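Local coordinates for protein 4'-phospho-dehydrooxetanocin synthase (Bacillus megaterium, PDB 5UL3) that catalyses the cobalamin-dependent radical SAM ring contraction of dAMP to an oxetane aldehyde on the way to the nucleoside analogue oxetanocin A, at residues A[694-698]-A[728-733]; A[437-442]-A[485-489]; A[639-643]-A[657-661]; A[495-501]-A[527-533]. All blocks are in the same frame, centred on the assembly; numbering follows the deposited sequence.

Contact 1 (A[694-698]-A[728-733]); sequences QLIME and WFSDMG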
loop_
_atom_site.group_PDB
_atom_site.type_symbol
_atom_site.label_atom_id
_atom_site.label_comp_id
_atom_site.label_asym_id
_atom_site.label_seq_id
_atom_site.Cartn_x
_atom_site.Cartn_y
_atom_site.Cartn_z
ATOM N N GLN A 694 16.888 -12.806 -28.059
ATOM C CA GLN A 694 17.696 -13.062 -26.873
ATOM C C GLN A 694 19.187 -12.895 -27.145
ATOM O O GLN A 694 19.953 -12.639 -26.210
ATOM C CB GLN A 694 17.399 -14.466 -26.342
ATOM C CG GLN A 694 18.165 -14.832 -25.070
ATOM C CD GLN A 694 17.805 -16.201 -24.536
ATOM O OE1 GLN A 694 17.969 -17.207 -25.225
ATOM N NE2 GLN A 694 17.312 -16.252 -23.299
ATOM N N LEU A 695 19.616 -13.018 -28.406
ATOM C CA LEU A 695 21.010 -12.739 -28.744
ATOM C C LEU A 695 21.398 -11.302 -28.415
ATOM O O LEU A 695 22.577 -11.014 -28.179
ATOM C CB LEU A 695 21.251 -13.026 -30.231
ATOM C CG LEU A 695 21.046 -14.481 -30.647
ATOM C CD1 LEU A 695 21.091 -14.577 -32.172
ATOM C CD2 LEU A 695 22.125 -15.367 -30.020
ATOM N N ILE A 696 20.431 -10.381 -28.389
ATOM C CA ILE A 696 20.754 -9.014 -27.991
ATOM C C ILE A 696 20.960 -8.940 -26.486
ATOM O O ILE A 696 21.856 -8.238 -26.005
ATOM C CB ILE A 696 19.665 -8.033 -28.455
ATOM C CG1 ILE A 696 19.412 -8.196 -29.954
ATOM C CG2 ILE A 696 20.091 -6.607 -28.151
ATOM C CD1 ILE A 696 18.198 -7.451 -30.412
ATOM N N MET A 697 20.143 -9.662 -25.718
ATOM C CA MET A 697 20.387 -9.743 -24.281
ATOM C C MET A 697 21.742 -10.381 -23.990
ATOM O O MET A 697 22.439 -9.977 -23.051
ATOM C CB MET A 697 19.269 -10.529 -23.599
ATOM C CG MET A 697 19.339 -10.517 -22.087
ATOM S SD MET A 697 18.920 -8.885 -21.421
ATOM C CE MET A 697 19.342 -9.216 -19.717
ATOM N N GLU A 698 22.140 -11.380 -24.791
ATOM C CA GLU A 698 23.463 -11.967 -24.591
ATOM C C GLU A 698 24.543 -10.909 -24.753
ATOM O O GLU A 698 25.499 -10.866 -23.974
ATOM C CB GLU A 698 23.717 -13.127 -25.564
ATOM C CG GLU A 698 25.097 -13.761 -25.295
ATOM C CD GLU A 698 25.590 -14.715 -26.374
ATOM O OE1 GLU A 698 24.960 -14.809 -27.440
ATOM O OE2 GLU A 698 26.624 -15.380 -26.134
ATOM N N TRP A 728 22.928 -18.212 -17.007
ATOM C CA TRP A 728 22.208 -17.552 -18.099
ATOM C C TRP A 728 22.765 -17.965 -19.458
ATOM O O TRP A 728 22.009 -18.319 -20.375
ATOM C CB TRP A 728 22.266 -16.028 -17.950
ATOM C CG TRP A 728 21.266 -15.335 -18.858
ATOM C CD1 TRP A 728 19.998 -14.937 -18.527
ATOM C CD2 TRP A 728 21.438 -15.002 -20.243
ATOM N NE1 TRP A 728 19.376 -14.367 -19.619
ATOM C CE2 TRP A 728 20.236 -14.397 -20.684
ATOM C CE3 TRP A 728 22.489 -15.151 -21.154
ATOM C CZ2 TRP A 728 20.064 -13.936 -21.988
ATOM C CZ3 TRP A 728 22.314 -14.698 -22.452
ATOM C CH2 TRP A 728 21.111 -14.099 -22.856
ATOM N N PHE A 729 24.091 -17.912 -19.613
ATOM C CA PHE A 729 24.691 -18.287 -20.888
ATOM C C PHE A 729 24.380 -19.737 -21.228
ATOM O O PHE A 729 24.035 -20.051 -22.372
ATOM C CB PHE A 729 26.203 -18.037 -20.858
ATOM C CG PHE A 729 26.567 -16.570 -20.774
ATOM C CD1 PHE A 729 26.015 -15.658 -21.665
ATOM C CD2 PHE A 729 27.431 -16.105 -19.781
ATOM C CE1 PHE A 729 26.328 -14.307 -21.598
ATOM C CE2 PHE A 729 27.756 -14.758 -19.706
ATOM C CZ PHE A 729 27.200 -13.855 -20.613
ATOM N N SER A 730 24.452 -20.629 -20.237
ATOM C CA SER A 730 24.189 -22.037 -20.507
ATOM C C SER A 730 22.716 -22.309 -20.790
ATOM O O SER A 730 22.399 -23.323 -21.418
ATOM C CB SER A 730 24.661 -22.902 -19.336
ATOM O OG SER A 730 23.584 -23.210 -18.475
ATOM N N ASP A 731 21.814 -21.433 -20.350
ATOM C CA ASP A 731 20.385 -21.624 -20.570
ATOM C C ASP A 731 19.863 -20.939 -21.823
ATOM O O ASP A 731 18.646 -20.956 -22.047
ATOM C CB ASP A 731 19.588 -21.116 -19.360
ATOM C CG ASP A 731 19.771 -21.988 -18.142
ATOM O OD1 ASP A 731 20.167 -23.160 -18.312
ATOM O OD2 ASP A 731 19.525 -21.514 -17.016
ATOM N N MET A 732 20.729 -20.340 -22.641
ATOM C CA MET A 732 20.254 -19.595 -23.804
ATOM C C MET A 732 19.414 -20.475 -24.720
ATOM O O MET A 732 19.763 -21.626 -24.995
ATOM C CB MET A 732 21.424 -19.026 -24.600
ATOM C CG MET A 732 22.104 -17.855 -23.944
ATOM S SD MET A 732 23.340 -17.108 -25.000
ATOM C CE MET A 732 22.374 -16.636 -26.423
ATOM N N GLY A 733 18.310 -19.915 -25.213
ATOM C CA GLY A 733 17.418 -20.627 -26.113
ATOM C C GLY A 733 16.602 -21.730 -25.479
ATOM O O GLY A 733 15.765 -22.329 -26.168
HETATM O O HOH W 1 16.750 -18.822 -21.886
#

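Contact 2 (A[437-442]-A[485-489]); sequences SGSNQQ and NLKEN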
loop_
_atom_site.group_PDB
_atom_site.type_symbol
_atom_site.label_atom_id
_atom_site.label_comp_id
_atom_site.label_asym_id
_atom_site.label_seq_id
_atom_site.Cartn_x
_atom_site.Cartn_y
_atom_site.Cartn_z
ATOM N N SER A 437 -2.644 2.138 -19.690
ATOM C CA SER A 437 -2.700 1.822 -21.115
ATOM C C SER A 437 -2.387 3.060 -21.941
ATOM O O SER A 437 -2.597 4.187 -21.498
ATOM C CB SER A 437 -4.084 1.272 -21.508
ATOM O OG SER A 437 -4.147 1.044 -22.915
ATOM N N GLY A 438 -1.895 2.834 -23.158
ATOM C CA GLY A 438 -1.783 3.894 -24.137
ATOM C C GLY A 438 -2.688 3.724 -25.336
ATOM O O GLY A 438 -2.504 4.431 -26.335
ATOM N N SER A 439 -3.650 2.807 -25.285
ATOM C CA SER A 439 -4.558 2.524 -26.390
ATOM C C SER A 439 -5.962 2.940 -25.983
ATOM O O SER A 439 -6.460 2.506 -24.941
ATOM C CB SER A 439 -4.519 1.035 -26.742
ATOM O OG SER A 439 -5.754 0.612 -27.306
ATOM N N ASN A 440 -6.610 3.780 -26.795
ATOM C CA ASN A 440 -7.900 4.312 -26.351
ATOM C C ASN A 440 -8.936 3.202 -26.169
ATOM O O ASN A 440 -9.722 3.233 -25.212
ATOM C CB ASN A 440 -8.383 5.389 -27.320
ATOM C CG ASN A 440 -7.604 6.680 -27.154
ATOM O OD1 ASN A 440 -7.145 6.989 -26.055
ATOM N ND2 ASN A 440 -7.436 7.428 -28.242
ATOM N N GLN A 441 -8.943 2.207 -27.059
ATOM C CA GLN A 441 -9.837 1.062 -26.884
ATOM C C GLN A 441 -9.536 0.322 -25.585
ATOM O O GLN A 441 -10.447 -0.014 -24.822
ATOM C CB GLN A 441 -9.705 0.098 -28.065
ATOM C CG GLN A 441 -10.272 0.615 -29.363
ATOM C CD GLN A 441 -10.033 -0.350 -30.514
ATOM O OE1 GLN A 441 -9.421 -1.408 -30.345
ATOM N NE2 GLN A 441 -10.516 0.018 -31.698
ATOM N N GLN A 442 -8.255 0.051 -25.320
ATOM C CA GLN A 442 -7.901 -0.686 -24.107
ATOM C C GLN A 442 -8.210 0.126 -22.860
ATOM O O GLN A 442 -8.713 -0.423 -21.872
ATOM C CB GLN A 442 -6.423 -1.089 -24.140
ATOM C CG GLN A 442 -6.005 -2.062 -23.028
ATOM C CD GLN A 442 -4.523 -2.385 -23.104
ATOM O OE1 GLN A 442 -3.711 -1.490 -23.300
ATOM N NE2 GLN A 442 -4.175 -3.659 -22.999
ATOM N N ASN A 485 -4.141 -2.873 -30.542
ATOM C CA ASN A 485 -3.927 -2.231 -29.241
ATOM C C ASN A 485 -2.472 -2.341 -28.788
ATOM O O ASN A 485 -1.968 -1.427 -28.122
ATOM C CB ASN A 485 -4.828 -2.843 -28.168
ATOM C CG ASN A 485 -6.309 -2.542 -28.378
ATOM O OD1 ASN A 485 -7.142 -3.069 -27.666
ATOM N ND2 ASN A 485 -6.636 -1.719 -29.368
ATOM N N LEU A 486 -1.787 -3.436 -29.129
ATOM C CA LEU A 486 -0.369 -3.531 -28.775
ATOM C C LEU A 486 0.450 -2.515 -29.554
ATOM O O LEU A 486 1.334 -1.864 -28.992
ATOM C CB LEU A 486 0.167 -4.947 -29.015
ATOM C CG LEU A 486 -0.502 -6.111 -28.265
ATOM C CD1 LEU A 486 0.125 -7.433 -28.681
ATOM C CD2 LEU A 486 -0.460 -5.931 -26.723
ATOM N N LYS A 487 0.176 -2.363 -30.853
ATOM C CA LYS A 487 0.879 -1.351 -31.630
ATOM C C LYS A 487 0.630 0.039 -31.068
ATOM O O LYS A 487 1.556 0.856 -30.989
ATOM C CB LYS A 487 0.448 -1.417 -33.097
ATOM C CG LYS A 487 0.803 -2.729 -33.759
ATOM C CD LYS A 487 0.525 -2.676 -35.274
ATOM C CE LYS A 487 1.027 -3.929 -35.975
ATOM N NZ LYS A 487 0.817 -3.875 -37.463
ATOM N N GLU A 488 -0.619 0.333 -30.698
ATOM C CA GLU A 488 -0.935 1.624 -30.095
ATOM C C GLU A 488 -0.184 1.807 -28.779
ATOM O O GLU A 488 0.329 2.895 -28.488
ATOM C CB GLU A 488 -2.442 1.744 -29.868
ATOM C CG GLU A 488 -3.275 1.808 -31.153
ATOM C CD GLU A 488 -4.712 1.330 -30.949
ATOM O OE1 GLU A 488 -5.176 1.283 -29.794
ATOM O OE2 GLU A 488 -5.382 0.988 -31.951
ATOM N N ASN A 489 -0.108 0.747 -27.977
ATOM C CA ASN A 489 0.630 0.817 -26.714
ATOM C C ASN A 489 2.108 1.100 -26.949
ATOM O O ASN A 489 2.706 1.945 -26.274
ATOM C CB ASN A 489 0.458 -0.490 -25.953
ATOM C CG ASN A 489 -0.823 -0.526 -25.159
ATOM O OD1 ASN A 489 -1.488 0.493 -25.003
ATOM N ND2 ASN A 489 -1.172 -1.693 -24.649
HETATM O O HOH W 2 -5.281 4.644 -29.139
HETATM O O HOH W 3 -7.579 2.521 -29.659
#

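Contact 3 (A[639-643]-A[657-661]); sequences FLLKY and ILSDF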
loop_
_atom_site.group_PDB
_atom_site.type_symbol
_atom_site.label_atom_id
_atom_site.label_comp_id
_atom_site.label_asym_id
_atom_site.label_seq_id
_atom_site.Cartn_x
_atom_site.Cartn_y
_atom_site.Cartn_z
ATOM N N PHE A 639 11.726 -3.483 -26.831
ATOM C CA PHE A 639 11.745 -3.724 -28.263
ATOM C C PHE A 639 11.625 -5.198 -28.607
ATOM O O PHE A 639 11.375 -5.523 -29.773
ATOM C CB PHE A 639 12.988 -3.088 -28.876
ATOM C CG PHE A 639 12.888 -1.599 -28.970
ATOM C CD1 PHE A 639 11.992 -1.013 -29.854
ATOM C CD2 PHE A 639 13.639 -0.783 -28.147
ATOM C CE1 PHE A 639 11.866 0.376 -29.932
ATOM C CE2 PHE A 639 13.512 0.599 -28.210
ATOM C CZ PHE A 639 12.629 1.181 -29.101
ATOM N N LEU A 640 11.745 -6.085 -27.618
ATOM C CA LEU A 640 11.347 -7.472 -27.825
ATOM C C LEU A 640 9.910 -7.556 -28.319
ATOM O O LEU A 640 9.622 -8.225 -29.319
ATOM C CB LEU A 640 11.491 -8.270 -26.535
ATOM C CG LEU A 640 10.707 -9.581 -26.552
ATOM C CD1 LEU A 640 11.379 -10.644 -27.483
ATOM C CD2 LEU A 640 10.512 -10.122 -25.143
ATOM N N LEU A 641 8.985 -6.895 -27.614
ATOM C CA LEU A 641 7.588 -6.957 -28.025
ATOM C C LEU A 641 7.376 -6.293 -29.381
ATOM O O LEU A 641 6.588 -6.782 -30.201
ATOM C CB LEU A 641 6.687 -6.318 -26.970
ATOM C CG LEU A 641 5.203 -6.435 -27.293
ATOM C CD1 LEU A 641 4.862 -7.883 -27.613
ATOM C CD2 LEU A 641 4.376 -5.931 -26.106
ATOM N N LYS A 642 8.061 -5.176 -29.638
ATOM C CA LYS A 642 7.944 -4.553 -30.950
ATOM C C LYS A 642 8.443 -5.501 -32.036
ATOM O O LYS A 642 7.840 -5.599 -33.113
ATOM C CB LYS A 642 8.709 -3.230 -30.979
ATOM C CG LYS A 642 8.403 -2.369 -32.188
ATOM C CD LYS A 642 9.115 -1.031 -32.106
ATOM C CE LYS A 642 8.441 0.029 -32.978
ATOM N NZ LYS A 642 7.097 0.528 -32.493
ATOM N N TYR A 643 9.498 -6.254 -31.731
ATOM C CA TYR A 643 10.041 -7.234 -32.666
ATOM C C TYR A 643 9.076 -8.396 -32.884
ATOM O O TYR A 643 8.888 -8.846 -34.023
ATOM C CB TYR A 643 11.384 -7.720 -32.135
ATOM C CG TYR A 643 12.139 -8.686 -33.018
ATOM C CD1 TYR A 643 12.677 -8.277 -34.228
ATOM C CD2 TYR A 643 12.350 -9.991 -32.612
ATOM C CE1 TYR A 643 13.393 -9.164 -35.030
ATOM C CE2 TYR A 643 13.072 -10.884 -33.404
ATOM C CZ TYR A 643 13.583 -10.466 -34.608
ATOM O OH TYR A 643 14.285 -11.362 -35.384
ATOM N N ILE A 657 12.374 1.737 -37.017
ATOM C CA ILE A 657 12.715 1.844 -35.600
ATOM C C ILE A 657 13.535 0.637 -35.161
ATOM O O ILE A 657 14.585 0.777 -34.524
ATOM C CB ILE A 657 11.439 2.000 -34.751
ATOM C CG1 ILE A 657 10.668 3.247 -35.178
ATOM C CG2 ILE A 657 11.796 2.086 -33.264
ATOM C CD1 ILE A 657 9.314 3.386 -34.520
ATOM N N LEU A 658 13.071 -0.567 -35.505
ATOM C CA LEU A 658 13.802 -1.767 -35.117
ATOM C C LEU A 658 15.173 -1.813 -35.782
ATOM O O LEU A 658 16.162 -2.201 -35.152
ATOM C CB LEU A 658 12.982 -3.009 -35.461
ATOM C CG LEU A 658 11.784 -3.259 -34.539
ATOM C CD1 LEU A 658 10.808 -4.250 -35.155
ATOM C CD2 LEU A 658 12.264 -3.737 -33.173
ATOM N N SER A 659 15.255 -1.403 -37.050
ATOM C CA SER A 659 16.545 -1.386 -37.733
ATOM C C SER A 659 17.493 -0.376 -37.093
ATOM O O SER A 659 18.670 -0.680 -36.871
ATOM C CB SER A 659 16.346 -1.088 -39.218
ATOM O OG SER A 659 17.528 -1.351 -39.942
ATOM N N ASP A 660 16.992 0.820 -36.767
ATOM C CA ASP A 660 17.799 1.800 -36.042
ATOM C C ASP A 660 18.308 1.232 -34.723
ATOM O O ASP A 660 19.482 1.397 -34.374
ATOM C CB ASP A 660 16.985 3.068 -35.782
ATOM C CG ASP A 660 16.904 3.967 -36.993
ATOM O OD1 ASP A 660 17.504 3.618 -38.033
ATOM O OD2 ASP A 660 16.244 5.024 -36.901
ATOM N N PHE A 661 17.425 0.574 -33.966
ATOM C CA PHE A 661 17.813 0.029 -32.670
ATOM C C PHE A 661 18.876 -1.054 -32.830
ATOM O O PHE A 661 19.898 -1.041 -32.133
ATOM C CB PHE A 661 16.575 -0.510 -31.947
ATOM C CG PHE A 661 16.873 -1.204 -30.656
ATOM C CD1 PHE A 661 17.063 -0.482 -29.490
ATOM C CD2 PHE A 661 16.959 -2.588 -30.604
ATOM C CE1 PHE A 661 17.339 -1.126 -28.299
ATOM C CE2 PHE A 661 17.228 -3.238 -29.416
ATOM C CZ PHE A 661 17.422 -2.507 -28.260
#

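Contact 4 (A[495-501]-A[527-533]); sequences RTDALMK and HKTGKPV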
loop_
_atom_site.group_PDB
_atom_site.type_symbol
_atom_site.label_atom_id
_atom_site.label_comp_id
_atom_site.label_asym_id
_atom_site.label_seq_id
_atom_site.Cartn_x
_atom_site.Cartn_y
_atom_site.Cartn_z
ATOM N N ARG A 495 6.892 7.416 -27.036
ATOM C CA ARG A 495 6.820 8.867 -27.175
ATOM C C ARG A 495 7.877 9.542 -26.310
ATOM O O ARG A 495 8.069 9.182 -25.144
ATOM C CB ARG A 495 5.425 9.374 -26.815
ATOM C CG ARG A 495 4.417 9.052 -27.916
ATOM C CD ARG A 495 3.090 9.675 -27.663
ATOM N NE ARG A 495 3.141 11.128 -27.712
ATOM C CZ ARG A 495 2.060 11.895 -27.776
ATOM N NH1 ARG A 495 0.860 11.334 -27.807
ATOM N NH2 ARG A 495 2.177 13.213 -27.803
ATOM N N THR A 496 8.573 10.518 -26.894
ATOM C CA THR A 496 9.603 11.276 -26.197
ATOM C C THR A 496 9.170 12.710 -25.906
ATOM O O THR A 496 9.982 13.518 -25.440
ATOM C CB THR A 496 10.909 11.259 -27.009
ATOM O OG1 THR A 496 10.661 11.736 -28.342
ATOM C CG2 THR A 496 11.450 9.842 -27.084
ATOM N N ASP A 497 7.906 13.045 -26.147
ATOM C CA ASP A 497 7.404 14.382 -25.853
ATOM C C ASP A 497 6.543 14.412 -24.599
ATOM O O ASP A 497 5.734 15.330 -24.427
ATOM C CB ASP A 497 6.628 14.931 -27.047
ATOM C CG ASP A 497 5.401 14.112 -27.366
ATOM O OD1 ASP A 497 5.365 12.918 -27.002
ATOM O OD2 ASP A 497 4.470 14.661 -27.993
ATOM N N ALA A 498 6.704 13.431 -23.715
ATOM C CA ALA A 498 5.934 13.364 -22.481
ATOM C C ALA A 498 6.764 13.726 -21.261
ATOM O O ALA A 498 6.346 14.548 -20.447
ATOM C CB ALA A 498 5.339 11.955 -22.306
ATOM N N LEU A 499 7.957 13.158 -21.119
ATOM C CA LEU A 499 8.730 13.370 -19.899
ATOM C C LEU A 499 9.534 14.661 -20.006
ATOM O O LEU A 499 10.372 14.810 -20.904
ATOM C CB LEU A 499 9.637 12.167 -19.632
ATOM C CG LEU A 499 8.903 10.816 -19.584
ATOM C CD1 LEU A 499 9.874 9.659 -19.366
ATOM C CD2 LEU A 499 7.816 10.825 -18.501
ATOM N N MET A 500 9.270 15.592 -19.094
ATOM C CA MET A 500 9.916 16.896 -19.066
ATOM C C MET A 500 10.969 16.941 -17.970
ATOM O O MET A 500 10.819 16.326 -16.908
ATOM C CB MET A 500 8.906 18.019 -18.817
ATOM C CG MET A 500 7.812 18.143 -19.861
ATOM S SD MET A 500 8.424 18.709 -21.465
ATOM C CE MET A 500 8.213 17.214 -22.398
ATOM N N LYS A 501 12.037 17.690 -18.234
ATOM C CA LYS A 501 12.960 18.050 -17.180
ATOM C C LYS A 501 12.250 18.961 -16.191
ATOM O O LYS A 501 11.255 19.600 -16.539
ATOM C CB LYS A 501 14.172 18.784 -17.744
ATOM C CG LYS A 501 15.032 17.980 -18.684
ATOM C CD LYS A 501 16.116 18.878 -19.276
ATOM C CE LYS A 501 17.194 18.067 -19.976
ATOM N NZ LYS A 501 18.184 18.945 -20.656
ATOM N N HIS A 527 12.328 21.521 -23.377
ATOM C CA HIS A 527 12.400 21.068 -21.995
ATOM C C HIS A 527 12.294 19.555 -21.820
ATOM O O HIS A 527 12.404 19.074 -20.686
ATOM C CB HIS A 527 11.312 21.767 -21.175
ATOM C CG HIS A 527 11.549 23.235 -20.986
ATOM N ND1 HIS A 527 12.432 23.733 -20.050
ATOM C CD2 HIS A 527 11.012 24.313 -21.607
ATOM C CE1 HIS A 527 12.431 25.053 -20.105
ATOM N NE2 HIS A 527 11.574 25.431 -21.037
ATOM N N LYS A 528 12.100 18.793 -22.889
ATOM C CA LYS A 528 11.938 17.352 -22.754
ATOM C C LYS A 528 13.220 16.709 -22.234
ATOM O O LYS A 528 14.326 17.218 -22.443
ATOM C CB LYS A 528 11.543 16.739 -24.100
ATOM C CG LYS A 528 12.699 16.642 -25.095
ATOM C CD LYS A 528 12.251 16.145 -26.473
ATOM C CE LYS A 528 13.466 15.919 -27.381
ATOM N NZ LYS A 528 13.089 15.714 -28.811
ATOM N N THR A 529 13.072 15.594 -21.512
ATOM C CA THR A 529 14.264 14.817 -21.172
ATOM C C THR A 529 14.778 14.020 -22.361
ATOM O O THR A 529 15.934 13.580 -22.342
ATOM C CB THR A 529 14.019 13.831 -20.017
ATOM O OG1 THR A 529 13.106 12.805 -20.446
ATOM C CG2 THR A 529 13.487 14.531 -18.752
ATOM N N GLY A 530 13.952 13.816 -23.383
ATOM C CA GLY A 530 14.300 12.930 -24.475
ATOM C C GLY A 530 14.151 11.456 -24.171
ATOM O O GLY A 530 14.425 10.629 -25.050
ATOM N N LYS A 531 13.725 11.095 -22.965
ATOM C CA LYS A 531 13.552 9.676 -22.666
ATOM C C LYS A 531 12.130 9.230 -22.998
ATOM O O LYS A 531 11.176 9.969 -22.747
ATOM C CB LYS A 531 13.837 9.399 -21.204
ATOM C CG LYS A 531 15.184 9.915 -20.743
ATOM C CD LYS A 531 15.722 9.078 -19.602
ATOM C CE LYS A 531 17.246 9.068 -19.610
ATOM N NZ LYS A 531 17.794 8.632 -20.931
ATOM N N PRO A 532 11.965 8.037 -23.557
ATOM C CA PRO A 532 10.618 7.551 -23.862
ATOM C C PRO A 532 9.862 7.159 -22.601
ATOM O O PRO A 532 10.435 6.891 -21.541
ATOM C CB PRO A 532 10.859 6.337 -24.763
ATOM C CG PRO A 532 12.282 5.942 -24.537
ATOM C CD PRO A 532 13.023 7.162 -24.104
ATOM N N VAL A 533 8.531 7.123 -22.751
ATOM C CA VAL A 533 7.649 6.856 -21.619
ATOM C C VAL A 533 7.967 5.514 -20.970
ATOM O O VAL A 533 7.894 5.381 -19.743
ATOM C CB VAL A 533 6.171 6.930 -22.063
ATOM C CG1 VAL A 533 5.250 6.429 -20.945
ATOM C CG2 VAL A 533 5.808 8.357 -22.457
HETATM O O HOH W 4 8.711 11.094 -23.040
HETATM O O HOH W 5 11.176 13.275 -23.106
HETATM O O HOH W 6 13.184 13.081 -28.758
HETATM O O HOH W 7 9.824 14.485 -28.864
#

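Contact 1 (A[694-698]-A[728-733])
Gln694 faces Gly733 and, one helical turn on, Glu698 faces Phe729, their CA atoms 7.6 and 7.4 Å apart, so the two segments run in opposite senses. Residues 694-698 are regular helix; 728-733 is the last turn of another helix and the loop that leaves it. Just past the end of that helix, the Gln694 side chain meets the loop: extended, with CG anti to the backbone N (chi1 -178°), it carries OE1 out to Gly733 N, which donates a 2.7 Å bond lying in the carbonyl plane. NE2 of the same amide reaches Asp731 O through a water, and the two bonds fix the amide's rotation.

The six-membered part of the Trp728 indole packs on one turn of the 694-698 helix, against Gln694, Met697 and Glu698. Its CZ2 meets Met697 CG at 3.5 Å and Gln694 CG at 3.7 Å, while CH2 lies over the Glu698 backbone. Met732 packs beside it: its CE, turned back by the bend at chi3, touches Leu695 CD2 at 3.8 Å and Glu698 OE1 at 3.3 Å. Glu698 CG comes up to the edge of the Phe729 ring, and its OE2 pairs with Arg702, which also makes a cation-pi contact with Phe729.

Helix 588-617 backs the pair, with Asn604 bonding Trp728 NE1 and Met608 touching Met697; His633 of helix 620-648 also reaches Met697.

Contact 2 (A[437-442]-A[485-489])
Asn489 works both ends of its amide against the loop and helix start at 437-442. OD1 accepts from Gly438 N at 3.0 Å, with the donor standing 37° out of the carbonyl plane, a bent bond to backbone. ND2 gives a straighter bond to Gln442 OE1 at 2.9 Å, and this acceptor lies in the Asn489 amide plane. Gln442 OE1 is gripped twice, because Ser437 OG also donates to it at 2.6 Å, and Ser437 OG in turn accepts from Ser439 N in an ST turn.

A second amide pair forms toward the outer side: Asn485 ND2 donates to Gln441 OE1 at 3.0 Å, the amide planes 74° apart. The donor stands well above the Gln441 carbonyl plane, off its lone pairs, while the acceptor lies near the plane of the Asn485 amide. Asn485 OD1 is held by Arg445.

The charged element is Glu488. With chi1 at 152°, swung short of fully anti, the Ser439 hydroxyl points at Glu488 OE1 and donates a short 2.6 Å bond from OG, meeting that oxygen almost end-on. The same hydroxyl accepts from Gln442 N at 3.2 Å, the N-cap bond of the helix. Water extends this: one molecule takes Gln441 N and donates to Glu488 OE1 at 2.7 Å, and another takes Asn440 N. Set beside the N-terminus of helix 440-445, the Glu488 carboxylate is probably stabilised by that helix's dipole.

Strand 432-436 ends at Glu436, which binds S-adenosylmethionine, just before this turn into helix 440-445. Helix 484-493 packs on the turn, and at Leu486 it meets helix 588-617.

Contact 3 (A[639-643]-A[657-661])
Phe639 opens the contact with a ring that touches three residues of the other helix. CG beside the backbone N and anti to the carbonyl carbon (chi1 -74°) sends the ring toward the other helix. Its CE1 meets Ile657 CG2 at 3.7 Å, and its CD2 stands over one face of the Phe661 ring, displaced toward the rim, with Phe661 CD1 3.7 Å away. The two ring planes are 33° apart and the centroids 4.7 Å, an oblique pair between parallel and perpendicular. Leu658 CD2 also approaches Phe639, lying near its carbonyl oxygen.

Lys642 takes up the line. The aliphatic part of this lysine runs extended from an anti start and bends only at its last torsion; CE packs at 3.8 Å on Ile657 CD1, crossing that branch at about a right angle. NZ forms a salt bridge with Glu494, outside the two segments, so a charged residue supplies apolar surface here while its charge is met by a residue beyond them.

Tyr643, a turn after Phe639, offers its backbone and CB rather than its ring. Leu658 inserts its two methyls against it: Leu658 CD1 lies 4.0 Å from Tyr643 CA, and Leu658 CD2 rests 4.2 Å from Tyr643 CB. The Tyr643 ring goes on to Trp693 of helix 683-709.

With the axes of the two short helical segments 10.9 Å apart and crossing at -132°, and no hydrogen bond between the segments, the pair is a helix-helix interface held by apolar side chains, consistent with its belonging to the C-terminal helix bundle.

Contact 4 (A[495-501]-A[527-533])
Leu499 O and Thr529 N make the straightest link between these two loops, 2.9 Å with 171° at the hydrogen, and Lys501 N donates to His527 O at 2.8 Å nearly along the carbonyl bond. Together they bridge Met500 with Lys528 as a single beta bridge. Packing is tight here: Met500, bent at chi2 and chi3, folds its CE back onto Lys528 CA and CB, and Thr529 CG2 packs against the Met500-Lys501 peptide, while its OG1 accepts from Lys531 N in an ST turn. Toward the Pro532-Val533 end, Leu499 CD1 sits against the carbonyl oxygens of Lys531 and Pro532, and Ala498 CB presses on Val533 CG2 at 3.6 Å.

The wetter side begins at Thr496. Its OG1 shares a water with Lys528 NZ, 2.9 and 2.6 Å from the two, and the lysine ammonium also pairs with Glu525. Two more waters link the two loops: one, accepting from Leu499 N, lies near both Arg495 O and Lys531 O, and another, taking Gly530 N weakly, lies 2.6 Å from Thr496 O and also near Leu499 O. Val533 N reaches Arg495 O only weakly. Arg495 itself turns away and grips Asp497 side-on with NE and NH2, one oxygen each, while NH1 pairs with Glu453.

Backbone amides thus do most of the cross-linking. Water links the loops between their close approaches at Met500-Lys528 and Thr496-Pro532, and the charges of Arg495 and Lys528 are met by Asp497, Glu453 and Glu525 rather than across the contact.

How the contacts relate
All four contacts follow in series along the chain, and contacts 2, 3 and 4 lie on the same side of its centre. Contacts 2 and 4 share the radical SAM core, their centres about 19 Å apart; contact 2 is the nearer to catalysis, with the Ser437 side chain about 5 Å from that of the S-adenosylmethionine-binding Glu436 and about 12 Å from the iron-sulfur cluster, while the Val533 side chain of contact 4 is about 11 Å from that of Glu436. Contacts 1 and 3 lie away from these sites, among the helices that follow, their nearest atoms about 4 Å apart. Contact 3 lies between contacts 1 and 2, about 18 Å from each centre to centre, while those two are about 30 Å apart.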